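Local coordinates for thiol peroxidase (Mycobacterium tuberculosis, PDB 1XVQ), which probably reduces hydrogen peroxide and organic hydroperoxides to water and alcohols, drawing electrons from thioredoxin and so protecting the cell against oxidative stress, at residues 65-70 / 154-159; 87-92 / 103-108; 132-137 / 141-146. All coordinates share one frame; numbering follows the deposited sequence.

Contact 1: residues 65-70 / 154-159; sequences RTFDER and PNYEAA
F67 reaches from helix 62-73 to lay its ring against Y156, at the start of helix 156-165. Its CB comes first, over a face of the tyrosine ring, 4.1 Å from the ring centroid, as a CH-pi contact. Next along the side chain, F67 CG lies 3.2 Å from Y156 CD1, the tyrosine carbon that sits over the centre of the phenylalanine ring. On the two flanks of that ring, F67 CD1 meets Y156 CB at 3.7 Å and F67 CD2 meets Y156 CE1 at 3.5 Å. The two planes are inclined at 40°. At the far end F67 CZ reaches A159 CB at 3.9 Å, where a small methyl lets the ring in close. With CG opposite the backbone N (chi1 176°), F67 stretches away from its own helix toward Y156. These two helices of the thioredoxin fold share one side of the central sheet, and the phenylalanine also packs on L48 and I132 of strands 47-51 and 131-135, a place suited to a flat, wholly apolar group. Y156 is amphipathic: its ring packs against F67, while its hydroxyl hydrogen-bonds R130. The opposite face of the tyrosine is approached by the carbonyl oxygen of P154. N155, just before Y156, is the N-cap of helix 156-165: its OD1 accepts from A158 N at 3.0 Å.

Contact 2: residues 87-92 / 103-108; sequences FAQKRF and PASAFR
Q89 and P103 meet first through their aliphatic parts, Q89 CB lying 3.6 Å from P103 CB. Beyond this apolar contact the glutamine turns polar, and its NE2 donates to A104 O over 3.0 Å with a nearly straight N-H...O angle of 167°. The oxygen lies in the plane of the Q89 amide, whereas the nitrogen stands above the plane of the A104 carbonyl. The other amide branch, OE1, is 3.3 Å from S105 CB and near S105 N, but too poorly angled for a hydrogen bond to that nitrogen. An extended chain beyond CG (chi2 -173°) carries the carboxamide to the backbone of 103-108. Q89 belongs to the short, weakly bonded helix 86-89, and its partner is the irregular connection leading on to helix 111-114, so two pieces of the peroxiredoxin's thioredoxin-like domain that flank a partly unmodelled loop are joined here by one long side chain. Glutamine suits the position by combining a methylene stem for the proline with an amide for buried polar groups. In the second shell, S82 OG hydrogen-bonds Q89 NE2, giving this nitrogen two partners, and S82 also pairs through its backbone with A104 and A106. S105 is held in turn by its hydroxyl: OG accepts from F107 N at 3.2 Å, forming an ST turn, and hydrogen-bonds D84 O as well.

Contact 3: residues 132-137 / 141-146; sequences IVVIGA and VAYTEL
Strands 132-135 and 141-146 run antiparallel, their axes 167° apart in direction and 4.6 Å at closest approach, with I132 and E145 bonded in both directions and V134 N donating to Y143 O at 2.9 Å. The regular pattern breaks where V134 O receives two N-H groups: A142 N bonds it firmly at 2.7 Å, while Y143 N makes a weak bond at 3.4 Å. A142 and Y143 thus both stand opposite V134, a classic beta bulge, and the register moves by one residue before I135 pairs with V141. This hairpin belongs to the central sheet of the thioredoxin fold: strand 141-146 is the outermost strand within this chain, and strand 131-135 is joined on its other side to strand 47-51. On the face carrying I132, V134 and Y143, the aromatic ring lies along the sheet beneath helix 156-165, packing on A158, A159 and A162. I132 CG2 touches that ring at its edge, 4.1 Å from Y143 CE1. With Y143 CG opposite the backbone N (chi1 169°), the ring leans along its strand toward I132, while Y143 CB stays 4.1 Å from V134 CB. V134 also sends CG1 to A142 CB, a contact of 4.1 Å. The other face bears V133, T144 and V141. There V133 CG2 and T144 CG2 run side by side, 4.2 Å apart, in a non-hydrogen-bonded pair. Beta-branched residues such as these suit extended strands. Near the end of the strand, E145 OE1 accepts a hydrogen bond from N155 N.

Contacts 1 and 3 are neighbours, centres 12 Å apart: contact 3 pairs strands 131-135 and 141-146 of the central sheet, and contact 1 joins two helices that pack on one face of it. They touch directly, strand 141-146 being followed in the chain by helix 156-165. Contact 2 lies farther off, its centre about 20 Å from that of contact 1 and 21 Å from that of contact 3, across the chain's centre from the latter. Along the sequence, 65-70 comes first and 154-159 last, with contact 2 and then contact 3 between them. Contact 1 therefore brings together distant parts of the chain, about 10 Å from the predicted peroxidatic C60, measured between the side chains of Y156 and C60.

Contact 1: residues 65-70 / 154-159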
ATOM      1  N   ARG A  65       9.229  -4.401  -9.015  1.00 38.66           N
ATOM      2  CA  ARG A  65       9.866  -5.654  -8.612  1.00 38.75           C
ATOM      3  C   ARG A  65      11.150  -5.368  -7.833  1.00 36.68           C
ATOM      4  O   ARG A  65      11.366  -5.915  -6.742  1.00 34.13           O
ATOM      5  CB  ARG A  65      10.185  -6.502  -9.852  1.00 39.67           C
ATOM      6  CG  ARG A  65      11.053  -7.723  -9.571  1.00 43.33           C
ATOM      7  CD  ARG A  65      10.275  -8.881  -8.954  1.00 46.14           C
ATOM      8  NE  ARG A  65       9.718  -9.771  -9.971  1.00 50.20           N
ATOM      9  CZ  ARG A  65       9.095 -10.919  -9.707  1.00 50.61           C
ATOM     10  NH1 ARG A  65       8.945 -11.327  -8.451  1.00 49.57           N
ATOM     11  NH2 ARG A  65       8.613 -11.660 -10.698  1.00 51.48           N
ATOM     12  N   THR A  66      11.993  -4.508  -8.400  1.00 35.64           N
ATOM     13  CA  THR A  66      13.263  -4.135  -7.779  1.00 35.51           C
ATOM     14  C   THR A  66      13.045  -3.584  -6.368  1.00 34.31           C
ATOM     15  O   THR A  66      13.708  -3.997  -5.414  1.00 34.17           O
ATOM     16  CB  THR A  66      14.001  -3.085  -8.646  1.00 36.87           C
ATOM     17  OG1 THR A  66      14.396  -3.693  -9.881  1.00 41.80           O
ATOM     18  CG2 THR A  66      15.239  -2.559  -7.934  1.00 37.29           C
ATOM     19  N   PHE A  67      12.109  -2.652  -6.244  1.00 32.68           N
ATOM     20  CA  PHE A  67      11.789  -2.073  -4.949  1.00 28.75           C
ATOM     21  C   PHE A  67      11.320  -3.142  -3.965  1.00 25.04           C
ATOM     22  O   PHE A  67      11.794  -3.193  -2.832  1.00 24.32           O
ATOM     23  CB  PHE A  67      10.687  -1.037  -5.100  1.00 27.37           C
ATOM     24  CG  PHE A  67      10.222  -0.468  -3.800  1.00 21.27           C
ATOM     25  CD1 PHE A  67      11.101   0.246  -2.982  1.00 20.86           C
ATOM     26  CD2 PHE A  67       8.890  -0.580  -3.419  1.00 21.79           C
ATOM     27  CE1 PHE A  67      10.660   0.847  -1.817  1.00 21.11           C
ATOM     28  CE2 PHE A  67       8.439   0.022  -2.249  1.00 22.60           C
ATOM     29  CZ  PHE A  67       9.313   0.734  -1.454  1.00 19.36           C
ATOM     30  N   ASP A  68      10.383  -3.987  -4.389  1.00 23.88           N
ATOM     31  CA  ASP A  68       9.878  -5.034  -3.500  1.00 24.17           C
ATOM     32  C   ASP A  68      10.999  -5.983  -3.064  1.00 25.03           C
ATOM     33  O   ASP A  68      11.037  -6.449  -1.926  1.00 22.04           O
ATOM     34  CB  ASP A  68       8.770  -5.841  -4.181  1.00 24.68           C
ATOM     35  CG  ASP A  68       7.451  -5.071  -4.270  1.00 24.16           C
ATOM     36  OD1 ASP A  68       7.279  -4.103  -3.503  1.00 27.23           O
ATOM     37  OD2 ASP A  68       6.598  -5.449  -5.092  1.00 30.32           O
ATOM     38  N   GLU A  69      11.918  -6.268  -3.975  1.00 26.46           N
ATOM     39  CA  GLU A  69      13.010  -7.166  -3.644  1.00 29.63           C
ATOM     40  C   GLU A  69      13.990  -6.532  -2.671  1.00 28.69           C
ATOM     41  O   GLU A  69      14.431  -7.185  -1.727  1.00 31.50           O
ATOM     42  CB  GLU A  69      13.696  -7.648  -4.929  1.00 32.88           C
ATOM     43  CG  GLU A  69      12.812  -8.642  -5.686  1.00 39.43           C
ATOM     44  CD  GLU A  69      13.460  -9.233  -6.929  1.00 43.78           C
ATOM     45  OE1 GLU A  69      12.849 -10.157  -7.516  1.00 48.56           O
ATOM     46  OE2 GLU A  69      14.559  -8.779  -7.319  1.00 45.84           O
ATOM     47  N   ARG A  70      14.320  -5.260  -2.871  1.00 29.07           N
ATOM     48  CA  ARG A  70      15.221  -4.581  -1.950  1.00 26.95           C
ATOM     49  C   ARG A  70      14.557  -4.492  -0.568  1.00 28.45           C
ATOM     50  O   ARG A  70      15.191  -4.731   0.462  1.00 24.99           O
ATOM     51  CB  ARG A  70      15.543  -3.169  -2.451  1.00 29.10           C
ATOM     52  CG  ARG A  70      16.316  -3.139  -3.770  1.00 36.24           C
ATOM     53  CD  ARG A  70      16.536  -1.726  -4.275  1.00 41.69           C
ATOM     54  NE  ARG A  70      17.109  -1.698  -5.622  1.00 45.20           N
ATOM     55  CZ  ARG A  70      18.294  -2.212  -5.940  1.00 50.24           C
ATOM     56  NH1 ARG A  70      19.036  -2.797  -5.005  1.00 49.29           N
ATOM     57  NH2 ARG A  70      18.739  -2.143  -7.193  1.00 51.03           N
ATOM     58  N   PRO A 154       6.566   6.652  -7.284  1.00 28.67           N
ATOM     59  CA  PRO A 154       6.869   6.845  -5.862  1.00 25.61           C
ATOM     60  C   PRO A 154       8.361   7.051  -5.609  1.00 23.64           C
ATOM     61  O   PRO A 154       9.198   6.602  -6.388  1.00 22.03           O
ATOM     62  CB  PRO A 154       6.375   5.546  -5.230  1.00 26.00           C
ATOM     63  CG  PRO A 154       5.414   4.976  -6.266  1.00 25.94           C
ATOM     64  CD  PRO A 154       6.161   5.260  -7.519  1.00 29.58           C
ATOM     65  N   ASN A 155       8.690   7.722  -4.514  1.00 21.62           N
ATOM     66  CA  ASN A 155      10.091   7.941  -4.173  1.00 21.06           C
ATOM     67  C   ASN A 155      10.589   6.672  -3.483  1.00 19.06           C
ATOM     68  O   ASN A 155      10.573   6.579  -2.265  1.00 16.45           O
ATOM     69  CB  ASN A 155      10.224   9.121  -3.216  1.00 19.69           C
ATOM     70  CG  ASN A 155      11.667   9.521  -2.992  1.00 21.82           C
ATOM     71  OD1 ASN A 155      12.588   8.714  -3.167  1.00 21.05           O
ATOM     72  ND2 ASN A 155      11.871  10.768  -2.592  1.00 26.21           N
ATOM     73  N   TYR A 156      11.026   5.697  -4.263  1.00 19.75           N
ATOM     74  CA  TYR A 156      11.500   4.441  -3.697  1.00 19.64           C
ATOM     75  C   TYR A 156      12.750   4.579  -2.844  1.00 20.61           C
ATOM     76  O   TYR A 156      12.930   3.853  -1.864  1.00 17.40           O
ATOM     77  CB  TYR A 156      11.761   3.430  -4.816  1.00 19.79           C
ATOM     78  CG  TYR A 156      10.507   3.025  -5.568  1.00 21.73           C
ATOM     79  CD1 TYR A 156       9.427   2.451  -4.894  1.00 22.64           C
ATOM     80  CD2 TYR A 156      10.401   3.214  -6.949  1.00 29.56           C
ATOM     81  CE1 TYR A 156       8.278   2.074  -5.569  1.00 24.60           C
ATOM     82  CE2 TYR A 156       9.247   2.840  -7.645  1.00 26.19           C
ATOM     83  CZ  TYR A 156       8.190   2.271  -6.944  1.00 28.26           C
ATOM     84  OH  TYR A 156       7.046   1.902  -7.612  1.00 29.60           O
ATOM     85  N   GLU A 157      13.620   5.504  -3.229  1.00 20.04           N
ATOM     86  CA  GLU A 157      14.868   5.700  -2.500  1.00 19.85           C
ATOM     87  C   GLU A 157      14.635   6.125  -1.058  1.00 18.69           C
ATOM     88  O   GLU A 157      15.257   5.577  -0.127  1.00 18.40           O
ATOM     89  CB  GLU A 157      15.730   6.738  -3.220  1.00 21.61           C
ATOM     90  CG  GLU A 157      17.109   6.921  -2.636  1.00 29.89           C
ATOM     91  CD  GLU A 157      17.960   7.894  -3.447  1.00 36.74           C
ATOM     92  OE1 GLU A 157      19.130   8.111  -3.068  1.00 39.33           O
ATOM     93  OE2 GLU A 157      17.461   8.430  -4.463  1.00 40.22           O
ATOM     94  N   ALA A 158      13.748   7.101  -0.868  1.00 17.44           N
ATOM     95  CA  ALA A 158      13.445   7.599   0.478  1.00 18.53           C
ATOM     96  C   ALA A 158      12.777   6.520   1.321  1.00 15.08           C
ATOM     97  O   ALA A 158      13.072   6.389   2.500  1.00 17.61           O
ATOM     98  CB  ALA A 158      12.548   8.814   0.398  1.00 17.71           C
ATOM     99  N   ALA A 159      11.875   5.752   0.718  1.00 16.95           N
ATOM    100  CA  ALA A 159      11.187   4.662   1.444  1.00 14.58           C
ATOM    101  C   ALA A 159      12.205   3.621   1.906  1.00 13.81           C
ATOM    102  O   ALA A 159      12.135   3.114   3.026  1.00 15.32           O
ATOM    103  CB  ALA A 159      10.126   3.985   0.546  1.00 13.11           C
TER

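Contact 2: residues 87-92 / 103-108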
ATOM      1  N   PHE A  87      -8.861 -13.141  -5.474  1.00 23.38           N
ATOM      2  CA  PHE A  87      -8.786 -13.947  -6.685  1.00 25.09           C
ATOM      3  C   PHE A  87      -7.936 -13.296  -7.770  1.00 23.63           C
ATOM      4  O   PHE A  87      -7.202 -13.982  -8.475  1.00 26.59           O
ATOM      5  CB  PHE A  87     -10.195 -14.222  -7.248  1.00 23.07           C
ATOM      6  CG  PHE A  87     -11.222 -14.533  -6.203  1.00 23.88           C
ATOM      7  CD1 PHE A  87     -11.041 -15.594  -5.315  1.00 25.28           C
ATOM      8  CD2 PHE A  87     -12.366 -13.736  -6.078  1.00 21.62           C
ATOM      9  CE1 PHE A  87     -11.976 -15.858  -4.311  1.00 25.01           C
ATOM     10  CE2 PHE A  87     -13.303 -13.995  -5.080  1.00 19.33           C
ATOM     11  CZ  PHE A  87     -13.114 -15.052  -4.194  1.00 23.67           C
ATOM     12  N   ALA A  88      -8.023 -11.979  -7.898  1.00 19.64           N
ATOM     13  CA  ALA A  88      -7.286 -11.263  -8.929  1.00 20.13           C
ATOM     14  C   ALA A  88      -5.886 -10.806  -8.550  1.00 24.26           C
ATOM     15  O   ALA A  88      -5.152 -10.312  -9.411  1.00 23.53           O
ATOM     16  CB  ALA A  88      -8.076 -10.069  -9.364  1.00 19.59           C
ATOM     17  N   GLN A  89      -5.516 -10.949  -7.280  1.00 22.00           N
ATOM     18  CA  GLN A  89      -4.197 -10.473  -6.845  1.00 26.69           C
ATOM     19  C   GLN A  89      -3.020 -11.404  -7.099  1.00 31.27           C
ATOM     20  O   GLN A  89      -1.854 -10.992  -6.992  1.00 32.68           O
ATOM     21  CB  GLN A  89      -4.240 -10.102  -5.372  1.00 22.27           C
ATOM     22  CG  GLN A  89      -5.077  -8.845  -5.120  1.00 19.16           C
ATOM     23  CD  GLN A  89      -4.991  -8.379  -3.688  1.00 17.24           C
ATOM     24  OE1 GLN A  89      -5.190  -9.163  -2.760  1.00 17.49           O
ATOM     25  NE2 GLN A  89      -4.686  -7.101  -3.496  1.00 14.51           N
ATOM     26  N   LYS A  90      -3.320 -12.644  -7.452  1.00 33.92           N
ATOM     27  CA  LYS A  90      -2.286 -13.630  -7.732  1.00 38.17           C
ATOM     28  C   LYS A  90      -1.599 -13.345  -9.066  1.00 38.95           C
ATOM     29  O   LYS A  90      -0.609 -13.984  -9.415  1.00 41.51           O
ATOM     30  CB  LYS A  90      -2.901 -15.025  -7.776  1.00 38.10           C
ATOM     31  CG  LYS A  90      -3.849 -15.319  -6.635  1.00 43.29           C
ATOM     32  CD  LYS A  90      -4.326 -16.752  -6.689  1.00 46.05           C
ATOM     33  CE  LYS A  90      -5.392 -17.013  -5.645  1.00 48.36           C
ATOM     34  NZ  LYS A  90      -4.985 -16.560  -4.277  1.00 48.03           N
ATOM     35  N   ARG A  91      -2.124 -12.381  -9.810  1.00 39.40           N
ATOM     36  CA  ARG A  91      -1.569 -12.044 -11.117  1.00 39.76           C
ATOM     37  C   ARG A  91      -0.431 -11.028 -11.095  1.00 41.31           C
ATOM     38  O   ARG A  91       0.262 -10.842 -12.104  1.00 39.94           O
ATOM     39  CB  ARG A  91      -2.690 -11.535 -12.028  1.00 39.15           C
ATOM     40  N   PHE A  92      -0.227 -10.384  -9.951  1.00 44.48           N
ATOM     41  CA  PHE A  92       0.813  -9.364  -9.822  1.00 46.13           C
ATOM     42  C   PHE A  92       2.202  -9.883  -9.452  1.00 47.91           C
ATOM     43  O   PHE A  92       2.341 -10.755  -8.594  1.00 49.12           O
ATOM     44  CB  PHE A  92       0.368  -8.330  -8.788  1.00 46.28           C
ATOM     45  CG  PHE A  92       1.107  -7.024  -8.874  1.00 45.78           C
ATOM     46  CD1 PHE A  92       1.140  -6.306 -10.066  1.00 45.21           C
ATOM     47  CD2 PHE A  92       1.733  -6.489  -7.749  1.00 47.79           C
ATOM     48  CE1 PHE A  92       1.780  -5.072 -10.138  1.00 45.63           C
ATOM     49  CE2 PHE A  92       2.376  -5.257  -7.808  1.00 44.31           C
ATOM     50  CZ  PHE A  92       2.400  -4.544  -9.005  1.00 46.96           C
ATOM     51  N   PRO A 103       0.305 -10.415  -1.547  1.00 21.47           N
ATOM     52  CA  PRO A 103      -0.797  -9.486  -1.821  1.00 17.18           C
ATOM     53  C   PRO A 103      -1.823  -9.549  -0.703  1.00 16.92           C
ATOM     54  O   PRO A 103      -1.990 -10.582  -0.042  1.00 19.39           O
ATOM     55  CB  PRO A 103      -1.377 -10.023  -3.123  1.00 20.32           C
ATOM     56  CG  PRO A 103      -1.272 -11.517  -2.906  1.00 23.50           C
ATOM     57  CD  PRO A 103       0.150 -11.656  -2.336  1.00 21.72           C
ATOM     58  N   ALA A 104      -2.527  -8.440  -0.472  1.00 12.53           N
ATOM     59  CA  ALA A 104      -3.558  -8.415   0.552  1.00 11.04           C
ATOM     60  C   ALA A 104      -4.634  -7.499  -0.020  1.00 11.62           C
ATOM     61  O   ALA A 104      -4.334  -6.443  -0.562  1.00 12.22           O
ATOM     62  CB  ALA A 104      -3.033  -7.857   1.848  1.00 15.39           C
ATOM     63  N   SER A 105      -5.881  -7.913   0.128  1.00 12.15           N
ATOM     64  CA  SER A 105      -7.020  -7.174  -0.412  1.00 11.13           C
ATOM     65  C   SER A 105      -7.812  -6.436   0.668  1.00  8.73           C
ATOM     66  O   SER A 105      -8.101  -6.991   1.727  1.00 11.33           O
ATOM     67  CB  SER A 105      -7.939  -8.162  -1.141  1.00 11.39           C
ATOM     68  OG  SER A 105      -9.173  -7.552  -1.486  1.00 11.37           O
ATOM     69  N   ALA A 106      -8.181  -5.184   0.371  1.00  9.93           N
ATOM     70  CA  ALA A 106      -8.970  -4.351   1.280  1.00  7.29           C
ATOM     71  C   ALA A 106     -10.454  -4.347   0.884  1.00  8.91           C
ATOM     72  O   ALA A 106     -11.182  -3.461   1.312  1.00  9.69           O
ATOM     73  CB  ALA A 106      -8.452  -2.883   1.229  1.00 11.82           C
ATOM     74  N   PHE A 107     -10.899  -5.328   0.099  1.00  8.71           N
ATOM     75  CA  PHE A 107     -12.274  -5.299  -0.394  1.00  8.56           C
ATOM     76  C   PHE A 107     -13.368  -5.302   0.670  1.00  8.83           C
ATOM     77  O   PHE A 107     -14.447  -4.759   0.438  1.00  9.66           O
ATOM     78  CB  PHE A 107     -12.493  -6.419  -1.429  1.00  8.91           C
ATOM     79  CG  PHE A 107     -12.991  -7.720  -0.852  1.00 10.53           C
ATOM     80  CD1 PHE A 107     -14.356  -7.978  -0.773  1.00 10.93           C
ATOM     81  CD2 PHE A 107     -12.089  -8.691  -0.428  1.00 12.22           C
ATOM     82  CE1 PHE A 107     -14.827  -9.204  -0.281  1.00 10.46           C
ATOM     83  CE2 PHE A 107     -12.549  -9.927   0.062  1.00 16.09           C
ATOM     84  CZ  PHE A 107     -13.920 -10.176   0.130  1.00 14.72           C
ATOM     85  N   ARG A 108     -13.085  -5.872   1.851  1.00  8.79           N
ATOM     86  CA  ARG A 108     -14.106  -5.891   2.896  1.00  8.45           C
ATOM     87  C   ARG A 108     -13.665  -5.391   4.269  1.00  9.47           C
ATOM     88  O   ARG A 108     -14.193  -5.809   5.295  1.00 12.30           O
ATOM     89  CB  ARG A 108     -14.733  -7.306   2.987  1.00  9.78           C
ATOM     90  CG  ARG A 108     -13.743  -8.400   3.392  1.00  8.33           C
ATOM     91  CD  ARG A 108     -14.470  -9.747   3.579  1.00 12.78           C
ATOM     92  NE  ARG A 108     -13.533 -10.838   3.857  1.00 14.87           N
ATOM     93  CZ  ARG A 108     -13.728 -12.110   3.505  1.00 18.29           C
ATOM     94  NH1 ARG A 108     -14.829 -12.466   2.850  1.00 12.12           N
ATOM     95  NH2 ARG A 108     -12.832 -13.031   3.835  1.00 19.21           N
TER

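Contact 3: residues 132-137 / 141-146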
ATOM      1  N   ILE A 132       2.843   4.614  -0.319  1.00 10.09           N
ATOM      2  CA  ILE A 132       3.757   3.746   0.396  1.00 10.22           C
ATOM      3  C   ILE A 132       3.720   4.102   1.867  1.00  9.71           C
ATOM      4  O   ILE A 132       3.795   5.271   2.242  1.00 10.35           O
ATOM      5  CB  ILE A 132       5.220   3.879  -0.138  1.00 12.00           C
ATOM      6  CG1 ILE A 132       5.341   3.131  -1.489  1.00 14.00           C
ATOM      7  CG2 ILE A 132       6.204   3.290   0.862  1.00 13.17           C
ATOM      8  CD1 ILE A 132       6.704   3.289  -2.204  1.00 26.00           C
ATOM      9  N   VAL A 133       3.564   3.086   2.711  1.00 10.64           N
ATOM     10  CA  VAL A 133       3.618   3.322   4.144  1.00  8.48           C
ATOM     11  C   VAL A 133       4.576   2.292   4.702  1.00  8.57           C
ATOM     12  O   VAL A 133       4.426   1.115   4.437  1.00 11.45           O
ATOM     13  CB  VAL A 133       2.237   3.154   4.827  1.00 11.49           C
ATOM     14  CG1 VAL A 133       2.403   3.204   6.361  1.00 12.59           C
ATOM     15  CG2 VAL A 133       1.302   4.253   4.357  1.00 11.64           C
ATOM     16  N   VAL A 134       5.565   2.757   5.461  1.00 10.63           N
ATOM     17  CA  VAL A 134       6.523   1.854   6.094  1.00 10.13           C
ATOM     18  C   VAL A 134       6.260   1.854   7.582  1.00 10.59           C
ATOM     19  O   VAL A 134       6.151   2.914   8.217  1.00  9.80           O
ATOM     20  CB  VAL A 134       7.995   2.278   5.842  1.00 11.55           C
ATOM     21  CG1 VAL A 134       8.958   1.348   6.637  1.00 14.60           C
ATOM     22  CG2 VAL A 134       8.297   2.200   4.345  1.00 13.73           C
ATOM     23  N   ILE A 135       6.088   0.649   8.124  1.00 10.07           N
ATOM     24  CA  ILE A 135       5.861   0.473   9.560  1.00 10.49           C
ATOM     25  C   ILE A 135       7.138  -0.131  10.141  1.00 11.93           C
ATOM     26  O   ILE A 135       7.609  -1.163   9.664  1.00 13.05           O
ATOM     27  CB  ILE A 135       4.679  -0.468   9.835  1.00  9.96           C
ATOM     28  CG1 ILE A 135       3.421   0.077   9.154  1.00 11.76           C
ATOM     29  CG2 ILE A 135       4.442  -0.565  11.368  1.00  9.14           C
ATOM     30  CD1 ILE A 135       2.238  -0.897   9.168  1.00 17.95           C
ATOM     31  N   GLY A 136       7.710   0.547  11.130  1.00 13.05           N
ATOM     32  CA  GLY A 136       8.937   0.063  11.741  1.00 15.83           C
ATOM     33  C   GLY A 136       8.696  -1.184  12.571  1.00 15.96           C
ATOM     34  O   GLY A 136       7.553  -1.484  12.925  1.00 12.86           O
ATOM     35  N   ALA A 137       9.763  -1.918  12.883  1.00 17.39           N
ATOM     36  CA  ALA A 137       9.621  -3.137  13.688  1.00 16.93           C
ATOM     37  C   ALA A 137       9.006  -2.801  15.028  1.00 19.95           C
ATOM     38  O   ALA A 137       8.415  -3.667  15.684  1.00 22.35           O
ATOM     39  CB  ALA A 137      10.992  -3.793  13.896  1.00 17.99           C
ATOM     40  N   VAL A 141       4.690   4.202  12.576  1.00 12.00           N
ATOM     41  CA  VAL A 141       4.816   4.548  11.173  1.00 12.12           C
ATOM     42  C   VAL A 141       6.187   5.192  11.015  1.00 12.34           C
ATOM     43  O   VAL A 141       6.519   6.116  11.729  1.00 12.70           O
ATOM     44  CB  VAL A 141       3.706   5.538  10.770  1.00 11.99           C
ATOM     45  CG1 VAL A 141       3.938   6.054   9.352  1.00  7.56           C
ATOM     46  CG2 VAL A 141       2.334   4.810  10.813  1.00 11.79           C
ATOM     47  N   ALA A 142       6.996   4.676  10.098  1.00 11.64           N
ATOM     48  CA  ALA A 142       8.334   5.235   9.896  1.00 13.12           C
ATOM     49  C   ALA A 142       8.442   6.176   8.697  1.00 15.23           C
ATOM     50  O   ALA A 142       9.359   7.023   8.625  1.00 14.63           O
ATOM     51  CB  ALA A 142       9.334   4.099   9.720  1.00 11.45           C
ATOM     52  N   TYR A 143       7.525   6.025   7.747  1.00 13.83           N
ATOM     53  CA  TYR A 143       7.581   6.832   6.530  1.00 12.50           C
ATOM     54  C   TYR A 143       6.299   6.698   5.734  1.00 11.13           C
ATOM     55  O   TYR A 143       5.715   5.622   5.687  1.00 10.69           O
ATOM     56  CB  TYR A 143       8.748   6.350   5.654  1.00 13.59           C
ATOM     57  CG  TYR A 143       8.773   6.918   4.239  1.00 12.89           C
ATOM     58  CD1 TYR A 143       8.056   6.315   3.206  1.00 13.34           C
ATOM     59  CD2 TYR A 143       9.523   8.063   3.948  1.00 18.74           C
ATOM     60  CE1 TYR A 143       8.089   6.833   1.915  1.00 20.02           C
ATOM     61  CE2 TYR A 143       9.563   8.590   2.667  1.00 17.16           C
ATOM     62  CZ  TYR A 143       8.846   7.973   1.661  1.00 17.61           C
ATOM     63  OH  TYR A 143       8.883   8.507   0.395  1.00 18.57           O
ATOM     64  N   THR A 144       5.865   7.798   5.109  1.00 11.24           N
ATOM     65  CA  THR A 144       4.698   7.736   4.261  1.00 10.03           C
ATOM     66  C   THR A 144       4.887   8.593   3.015  1.00 10.22           C
ATOM     67  O   THR A 144       5.662   9.547   3.005  1.00 10.85           O
ATOM     68  CB  THR A 144       3.398   8.263   4.942  1.00 10.42           C
ATOM     69  OG1 THR A 144       3.514   9.679   5.195  1.00 14.35           O
ATOM     70  CG2 THR A 144       3.128   7.543   6.220  1.00  9.94           C
ATOM     71  N   GLU A 145       4.227   8.177   1.948  1.00 11.13           N
ATOM     72  CA  GLU A 145       4.195   8.970   0.727  1.00 10.86           C
ATOM     73  C   GLU A 145       2.906   8.671   0.012  1.00 12.28           C
ATOM     74  O   GLU A 145       2.655   7.531  -0.374  1.00 11.37           O
ATOM     75  CB  GLU A 145       5.339   8.672  -0.260  1.00 13.84           C
ATOM     76  CG  GLU A 145       5.209   9.638  -1.471  1.00 16.94           C
ATOM     77  CD  GLU A 145       6.042   9.282  -2.679  1.00 21.37           C
ATOM     78  OE1 GLU A 145       6.606   8.169  -2.738  1.00 19.22           O
ATOM     79  OE2 GLU A 145       6.113  10.135  -3.601  1.00 24.66           O
ATOM     80  N   LEU A 146       2.074   9.692  -0.154  1.00 12.91           N
ATOM     81  CA  LEU A 146       0.847   9.521  -0.931  1.00 13.85           C
ATOM     82  C   LEU A 146       1.257  10.219  -2.214  1.00 16.62           C
ATOM     83  O   LEU A 146       1.440  11.444  -2.203  1.00 17.59           O
ATOM     84  CB  LEU A 146      -0.319  10.284  -0.293  1.00 17.16           C
ATOM     85  CG  LEU A 146      -1.509  10.489  -1.257  1.00 21.39           C
ATOM     86  CD1 LEU A 146      -2.136   9.143  -1.601  1.00 15.83           C
ATOM     87  CD2 LEU A 146      -2.547  11.416  -0.616  1.00 23.05           C
TER